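Local coordinates for 11S globulin seed storage protein (PDB 3QAC) that probably serves as a seed storage protein, a nutrient reservoir built as a two-cupin subunit of the 11S globulin family, at residues T83-P88 with A144-W149; I139-A144 with L315-H320. All coordinates share one frame; numbering follows the deposited sequence.

Contact 1. Residues T83-P88 with A144-W149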
# COMPACT_ATOMS: atom_id res chain seq x y z
N THR A 83 -25.41 -12.46 12.50
CA THR A 83 -23.98 -12.65 12.60
C THR A 83 -23.49 -11.99 13.87
O THR A 83 -23.88 -10.86 14.19
CB THR A 83 -23.25 -12.08 11.37
OG1 THR A 83 -21.84 -12.25 11.54
CG2 THR A 83 -23.56 -10.60 11.19
N GLY A 84 -22.66 -12.71 14.61
CA GLY A 84 -21.96 -12.12 15.73
C GLY A 84 -20.52 -11.79 15.36
O GLY A 84 -19.76 -12.66 14.94
N MET A 85 -20.15 -10.53 15.51
CA MET A 85 -18.78 -10.10 15.34
C MET A 85 -18.11 -9.88 16.70
O MET A 85 -18.63 -9.15 17.53
CB MET A 85 -18.77 -8.81 14.55
CG MET A 85 -17.97 -8.86 13.30
SD MET A 85 -18.71 -7.63 12.24
CE MET A 85 -20.28 -8.44 12.03
N MET A 86 -16.97 -10.52 16.93
CA MET A 86 -16.28 -10.35 18.20
C MET A 86 -15.13 -9.39 18.01
O MET A 86 -13.98 -9.80 17.92
CB MET A 86 -15.75 -11.68 18.75
CG MET A 86 -16.84 -12.68 19.11
SD MET A 86 -17.19 -13.77 17.72
CE MET A 86 -15.85 -14.95 17.88
N ILE A 87 -15.46 -8.11 17.94
CA ILE A 87 -14.43 -7.11 17.75
C ILE A 87 -13.77 -6.81 19.08
O ILE A 87 -14.45 -6.51 20.05
CB ILE A 87 -15.00 -5.85 17.15
CG1 ILE A 87 -15.70 -6.16 15.82
CG2 ILE A 87 -13.90 -4.83 16.96
CD1 ILE A 87 -16.68 -5.08 15.34
N PRO A 88 -12.44 -6.92 19.12
CA PRO A 88 -11.66 -6.68 20.34
C PRO A 88 -11.90 -5.29 20.89
O PRO A 88 -11.62 -4.31 20.19
CB PRO A 88 -10.21 -6.80 19.85
CG PRO A 88 -10.30 -7.64 18.65
CD PRO A 88 -11.58 -7.26 17.98
N ALA A 144 -10.26 -7.23 8.33
CA ALA A 144 -9.29 -8.30 8.45
C ALA A 144 -9.20 -8.79 9.90
O ALA A 144 -9.21 -7.99 10.82
CB ALA A 144 -7.95 -7.84 7.96
N GLY A 145 -9.12 -10.10 10.08
CA GLY A 145 -8.80 -10.66 11.38
C GLY A 145 -9.97 -10.73 12.35
O GLY A 145 -9.87 -11.39 13.38
N VAL A 146 -11.07 -10.05 12.04
CA VAL A 146 -12.22 -10.06 12.95
C VAL A 146 -12.93 -11.43 12.98
O VAL A 146 -13.44 -11.93 11.96
CB VAL A 146 -13.23 -8.92 12.64
CG1 VAL A 146 -14.48 -9.09 13.46
CG2 VAL A 146 -12.61 -7.56 12.91
N SER A 147 -12.95 -12.02 14.16
CA SER A 147 -13.58 -13.31 14.34
C SER A 147 -15.09 -13.13 14.26
O SER A 147 -15.65 -12.12 14.69
CB SER A 147 -13.19 -13.87 15.69
OG SER A 147 -13.59 -12.96 16.71
N HIS A 148 -15.78 -14.12 13.69
CA HIS A 148 -17.21 -13.98 13.53
C HIS A 148 -17.86 -15.31 13.25
O HIS A 148 -17.24 -16.23 12.71
CB HIS A 148 -17.51 -13.02 12.38
CG HIS A 148 -16.95 -13.47 11.07
ND1 HIS A 148 -15.65 -13.23 10.70
CD2 HIS A 148 -17.51 -14.17 10.05
CE1 HIS A 148 -15.43 -13.77 9.51
NE2 HIS A 148 -16.54 -14.33 9.09
N TRP A 149 -19.13 -15.40 13.62
CA TRP A 149 -19.92 -16.58 13.35
C TRP A 149 -21.23 -16.10 12.77
O TRP A 149 -21.60 -14.93 12.90
CB TRP A 149 -20.15 -17.37 14.64
CG TRP A 149 -20.70 -16.52 15.72
CD1 TRP A 149 -19.99 -15.83 16.66
CD2 TRP A 149 -22.08 -16.25 15.99
NE1 TRP A 149 -20.84 -15.16 17.50
CE2 TRP A 149 -22.13 -15.40 17.11
CE3 TRP A 149 -23.28 -16.66 15.39
CZ2 TRP A 149 -23.33 -14.93 17.64
CZ3 TRP A 149 -24.48 -16.19 15.93
CH2 TRP A 149 -24.49 -15.34 17.04
O HOH W 1 -11.72 -10.43 16.46
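Trp149 O takes two donors, Thr83 OG1 and Gly84 N, each 3.0 Å away and coming from opposite faces of the carbonyl plane. Thr83 gets there because its hydroxyl stands anti to the backbone N (chi1 178°). Trp149 N returns a bond to Gly84 O, completing an antiparallel hydrogen-bonded pair. The indole then lays one face over the Gly84 backbone: Gly84 N stands above its centre, Gly84 CA makes a CH-pi contact 3.9 Å from the centroid of the five-membered ring, and any side chain at Gly84 would run into the ring. Met86 SD approaches the same ring at its edge, 3.6 Å from Trp149 CD1, as a Met-aromatic contact. With an alanine here instead of Trp149, Gly84 CA and the Met86 sulfur would probably both lose the aromatic surface they pack on. Further along, Met86 N bonds almost straight to Ser147 O (171°), while a water links Met86 O to Ser147 N. Met85 and His148 lie on the other face of the sheet, packing on strand 138-142 inside the cupin barrel, where Met85 CG meets Val146 CG1 at 3.5 Å. His148 ND1 donates to Val146 O (2.9 Å), fixing the ring's rotation. The Trp149 and Met86 face is thus apolar apart from the Ser147 hydroxyl, which bonds to Gln409 of the second subunit.

Contact 2. Residues I139-A144 with L315-H320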
# COMPACT_ATOMS: atom_id res chain seq x y z
N ILE A 139 -25.20 -5.99 2.09
CA ILE A 139 -23.75 -5.98 1.86
C ILE A 139 -23.02 -5.60 3.13
O ILE A 139 -23.01 -4.45 3.55
CB ILE A 139 -23.34 -4.98 0.79
CG1 ILE A 139 -23.95 -5.35 -0.56
CG2 ILE A 139 -21.84 -4.95 0.67
CD1 ILE A 139 -23.08 -6.25 -1.36
N PHE A 140 -22.38 -6.60 3.72
CA PHE A 140 -21.67 -6.50 4.98
C PHE A 140 -20.13 -6.47 4.78
O PHE A 140 -19.57 -7.18 3.92
CB PHE A 140 -22.04 -7.75 5.76
CG PHE A 140 -22.06 -7.57 7.21
CD1 PHE A 140 -23.26 -7.39 7.88
CD2 PHE A 140 -20.89 -7.59 7.93
CE1 PHE A 140 -23.29 -7.23 9.25
CE2 PHE A 140 -20.91 -7.43 9.30
CZ PHE A 140 -22.12 -7.25 9.96
N ALA A 141 -19.45 -5.66 5.59
CA ALA A 141 -17.98 -5.59 5.54
C ALA A 141 -17.34 -6.23 6.75
O ALA A 141 -17.60 -5.82 7.88
CB ALA A 141 -17.52 -4.14 5.42
N MET A 142 -16.50 -7.23 6.53
CA MET A 142 -15.70 -7.86 7.58
C MET A 142 -14.25 -7.40 7.54
O MET A 142 -13.52 -7.73 6.61
CB MET A 142 -15.71 -9.39 7.42
CG MET A 142 -15.21 -10.13 8.65
SD MET A 142 -16.27 -9.82 10.09
CE MET A 142 -17.85 -10.37 9.47
N PRO A 143 -13.82 -6.62 8.54
CA PRO A 143 -12.42 -6.16 8.58
C PRO A 143 -11.51 -7.35 8.77
O PRO A 143 -11.96 -8.36 9.30
CB PRO A 143 -12.36 -5.28 9.83
CG PRO A 143 -13.80 -4.89 10.10
CD PRO A 143 -14.62 -6.05 9.64
N ALA A 144 -10.26 -7.23 8.33
CA ALA A 144 -9.29 -8.30 8.45
C ALA A 144 -9.20 -8.79 9.90
O ALA A 144 -9.21 -7.99 10.82
CB ALA A 144 -7.95 -7.84 7.96
N LEU A 315 -21.26 3.36 3.83
CA LEU A 315 -20.65 2.35 4.69
C LEU A 315 -19.24 2.80 5.04
O LEU A 315 -18.26 2.44 4.35
CB LEU A 315 -20.65 0.98 4.01
CG LEU A 315 -20.44 -0.24 4.93
CD1 LEU A 315 -21.07 -0.02 6.28
CD2 LEU A 315 -20.99 -1.50 4.30
N PRO A 316 -19.12 3.60 6.11
CA PRO A 316 -17.86 4.30 6.43
C PRO A 316 -16.69 3.35 6.71
O PRO A 316 -15.56 3.69 6.40
CB PRO A 316 -18.21 5.12 7.68
CG PRO A 316 -19.72 5.31 7.59
CD PRO A 316 -20.22 4.00 7.01
N ILE A 317 -16.98 2.18 7.27
CA ILE A 317 -15.93 1.20 7.52
C ILE A 317 -15.15 0.90 6.23
O ILE A 317 -13.96 0.60 6.26
CB ILE A 317 -16.52 -0.09 8.15
CG1 ILE A 317 -15.42 -1.04 8.62
CG2 ILE A 317 -17.43 -0.81 7.18
CD1 ILE A 317 -14.44 -0.42 9.57
N LEU A 318 -15.80 1.03 5.08
CA LEU A 318 -15.13 0.74 3.82
C LEU A 318 -13.96 1.67 3.60
O LEU A 318 -13.14 1.45 2.71
CB LEU A 318 -16.10 0.82 2.65
CG LEU A 318 -17.23 -0.20 2.74
CD1 LEU A 318 -18.16 -0.08 1.54
CD2 LEU A 318 -16.62 -1.58 2.85
N ARG A 319 -13.90 2.74 4.39
CA ARG A 319 -12.74 3.62 4.34
C ARG A 319 -11.54 2.78 4.79
O ARG A 319 -10.44 2.94 4.29
CB ARG A 319 -12.95 4.83 5.26
CG ARG A 319 -12.16 6.09 4.89
CD ARG A 319 -13.10 7.32 4.78
NE ARG A 319 -14.24 7.21 5.70
CZ ARG A 319 -15.44 7.77 5.51
NH1 ARG A 319 -16.39 7.58 6.41
NH2 ARG A 319 -15.70 8.50 4.42
N HIS A 320 -11.78 1.88 5.73
CA HIS A 320 -10.69 1.05 6.22
C HIS A 320 -10.37 -0.16 5.33
O HIS A 320 -9.21 -0.46 5.09
CB HIS A 320 -10.93 0.62 7.67
CG HIS A 320 -10.34 1.57 8.67
ND1 HIS A 320 -9.01 1.54 9.03
CD2 HIS A 320 -10.90 2.60 9.35
CE1 HIS A 320 -8.78 2.50 9.90
NE2 HIS A 320 -9.91 3.16 10.12
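Leu318 N bonds to Leu315 O at 2.9 Å, closing a type I beta turn whose leucines and Ile317 press against strand 138-142. This is an interface between the two cupin domains of the subunit: the strand belongs to the N-terminal cupin, while the turn, leading into helix 318-321, belongs to the C-terminal one. The strand meets the turn almost entirely through apolar side chains. At its middle is Ala141, whose methyl points at the turn and touches two branched side chains. Leu318 CD2 comes to 3.7 Å from Ala141 CB, and Ile317 CG2 to 3.8 Å from the same carbon. Leu318 arrives indirectly: its CB does not aim at the strand, but CG is turned anti to the carbonyl carbon (chi1 -63°) and the branch beyond carries CD2 across to Ala141. In Ile317, placing CG1 anti to the backbone N (chi1 -171°) sets CG2 between that N and the carbonyl carbon, and it is CG2 that meets Ala141. Ala141 has no bulk beyond CB, and this lets the branched chains come in close to the strand.

Around this patch, Leu318 also packs on Leu73 of the neighbouring strand 72-78, and Val310 touches Ile139, Leu315 and Leu318, bringing both domains' sheets into the same apolar layer. Backbone bonds from Ile139 to Val289 and from Ala141 to Leu287 add strand 288-290 alongside, as the edge strand of the sheet within this chain. At one end of the contact Pro143 CG lies a looser 4.4 Å from Ile317 CG1. At the other, the methyl CD2 of Leu315 settles 3.7 Å from the carbonyl oxygen of Ile139.

How the contacts relate
The two contacts are centred about 12 Å apart and touch through the inward-facing side chains of strand 138-142. Ala144 belongs to both, and the chain passes from strand 138-142 of contact 2 through a short loop at 143-146 into strand 147-151 of contact 1. Strand 138-142 has two faces in use: Ala141 looks outward to the second cupin, whereas Phe140 and Met142 look inward to the sheet of contact 1. There Met142 SD lies 3.5 Å from His148 ND1 and 3.8 Å from Met85 CG, and Phe140 CZ is 3.9 Å from Thr83 CG2. Contact 2 therefore joins the domains within one subunit, while the Ser147 side of contact 1 faces the second subunit.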